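Local coordinates for interferon-activable protein 202 (Mus musculus, PDB 4L5R), which binds double-stranded DNA without sequence specificity and dampens innate immune signalling by preventing activation of the AIM2 inflammasome, probably by sequestering cytoplasmic DNA, at residues V51-N55 / M56-E60. Numbering follows the deposited sequence.
Sequences VKVFN and MDLKE. With NA (sodium ion), chain D.
L58 N donates to N55 O at 2.9 Å, a fairly straight bond (162° at the hydrogen) that closes the first turn of a 3-10 segment; K59 N to M56 O closes the next. The N55 side chain reaches into the same turn: its OD1 accepts from D57 N at 3.1 Å, forming an Asx turn, with the donor well above the carbonyl plane. That reach depends on a chi1 of 180°, which sets CG beside the carbonyl carbon and turns the amide over the residues that follow. D57 CB packs against the same OD1, its carboxylate steeply inclined to the amide. With an alanine in place of N55, D57 N would probably lose its side-chain acceptor and the start of the turn would be less firmly fixed. The turn leaves strand 48-53 in the first of the two OB folds of this HIN-200 domain and starts the connection to strand 67-76, the place in which OB folds commonly carry a helix. L58 CD1 meets V53 CG1 at 3.7 Å and also packs on N55 CB. F54 O binds the sodium ion at 2.8 Å, together with N36 O. A water accepting from M56 N bonds weakly to F54 O.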
loop_
_atom_site.group_PDB
_atom_site.type_symbol
_atom_site.label_atom_id
_atom_site.label_comp_id
_atom_site.label_asym_id
_atom_site.label_seq_id
_atom_site.Cartn_x
_atom_site.Cartn_y
_atom_site.Cartn_z
ATOM N N VAL A 51 1.867 4.842 -1.534
ATOM C CA VAL A 51 3.219 5.011 -2.007
ATOM C C VAL A 51 3.975 3.709 -1.740
ATOM O O VAL A 51 3.790 3.078 -0.686
ATOM C CB VAL A 51 3.931 6.153 -1.247
ATOM C CG1 VAL A 51 5.325 6.440 -1.860
ATOM C CG2 VAL A 51 3.058 7.413 -1.202
ATOM N N LYS A 52 4.775 3.292 -2.714
ATOM C CA LYS A 52 5.716 2.192 -2.511
ATOM C C LYS A 52 7.108 2.763 -2.631
ATOM O O LYS A 52 7.453 3.394 -3.648
ATOM C CB LYS A 52 5.510 1.090 -3.550
ATOM C CG LYS A 52 4.178 0.332 -3.396
ATOM C CD LYS A 52 3.857 -0.503 -4.633
ATOM C CE LYS A 52 2.570 -1.317 -4.415
ATOM N NZ LYS A 52 2.308 -2.213 -5.569
ATOM N N VAL A 53 7.918 2.545 -1.597
ATOM C CA VAL A 53 9.237 3.162 -1.537
ATOM C C VAL A 53 10.291 2.054 -1.546
ATOM O O VAL A 53 10.205 1.112 -0.767
ATOM C CB VAL A 53 9.389 4.049 -0.280
ATOM C CG1 VAL A 53 10.743 4.760 -0.288
ATOM C CG2 VAL A 53 8.240 5.073 -0.181
ATOM N N PHE A 54 11.250 2.150 -2.456
ATOM C CA PHE A 54 12.223 1.079 -2.677
ATOM C C PHE A 54 13.601 1.478 -2.215
ATOM O O PHE A 54 14.504 0.657 -2.119
ATOM C CB PHE A 54 12.245 0.687 -4.154
ATOM C CG PHE A 54 10.924 0.178 -4.627
ATOM C CD1 PHE A 54 10.503 -1.086 -4.274
ATOM C CD2 PHE A 54 10.075 0.978 -5.367
ATOM C CE1 PHE A 54 9.253 -1.559 -4.662
ATOM C CE2 PHE A 54 8.824 0.509 -5.770
ATOM C CZ PHE A 54 8.417 -0.755 -5.423
ATOM N N ASN A 55 13.756 2.753 -1.909
ATOM C CA ASN A 55 15.047 3.258 -1.481
ATOM C C ASN A 55 15.063 3.395 0.031
ATOM O O ASN A 55 14.430 4.289 0.573
ATOM C CB ASN A 55 15.326 4.597 -2.157
ATOM C CG ASN A 55 16.652 5.182 -1.743
ATOM O OD1 ASN A 55 17.395 4.565 -0.980
ATOM N ND2 ASN A 55 16.964 6.379 -2.246
ATOM N N MET A 56 15.764 2.487 0.716
ATOM C CA MET A 56 15.739 2.463 2.186
ATOM C C MET A 56 16.301 3.731 2.834
ATOM O O MET A 56 15.973 4.045 3.984
ATOM C CB MET A 56 16.469 1.224 2.741
ATOM C CG MET A 56 15.786 -0.084 2.437
ATOM S SD MET A 56 14.053 -0.086 2.963
ATOM C CE MET A 56 13.219 0.333 1.442
ATOM N N ASP A 57 17.147 4.455 2.101
ATOM C CA ASP A 57 17.641 5.750 2.551
ATOM C C ASP A 57 16.515 6.740 2.841
ATOM O O ASP A 57 16.717 7.731 3.531
ATOM C CB ASP A 57 18.580 6.354 1.507
ATOM C CG ASP A 57 19.909 5.623 1.424
ATOM O OD1 ASP A 57 20.233 4.857 2.359
ATOM O OD2 ASP A 57 20.625 5.820 0.421
ATOM N N LEU A 58 15.323 6.467 2.332
ATOM C CA LEU A 58 14.211 7.387 2.519
ATOM C C LEU A 58 13.377 7.077 3.753
ATOM O O LEU A 58 12.490 7.849 4.115
ATOM C CB LEU A 58 13.309 7.372 1.289
ATOM C CG LEU A 58 14.009 7.661 -0.039
ATOM C CD1 LEU A 58 12.992 7.537 -1.171
ATOM C CD2 LEU A 58 14.664 9.058 -0.031
ATOM N N LYS A 59 13.642 5.947 4.399
ATOM C CA LYS A 59 12.793 5.527 5.512
ATOM C C LYS A 59 12.770 6.623 6.577
ATOM O O LYS A 59 11.713 6.972 7.102
ATOM C CB LYS A 59 13.238 4.159 6.071
ATOM C CG LYS A 59 12.439 3.637 7.272
ATOM C CD LYS A 59 10.929 3.566 7.023
ATOM C CE LYS A 59 10.207 3.129 8.303
ATOM N NZ LYS A 59 8.731 3.349 8.300
ATOM N N GLU A 60 13.930 7.211 6.855
ATOM C CA GLU A 60 14.016 8.263 7.864
ATOM C C GLU A 60 13.267 9.540 7.468
ATOM O O GLU A 60 12.869 10.322 8.328
ATOM C CB GLU A 60 15.489 8.572 8.196
ATOM C CG GLU A 60 16.265 9.139 7.021
ATOM C CD GLU A 60 17.763 9.217 7.287
ATOM O OE1 GLU A 60 18.173 9.043 8.456
ATOM O OE2 GLU A 60 18.527 9.442 6.322
HETATM NA NA NA D . 14.912 -2.032 -2.931
HETATM O O HOH W 1 17.508 0.428 -0.573
#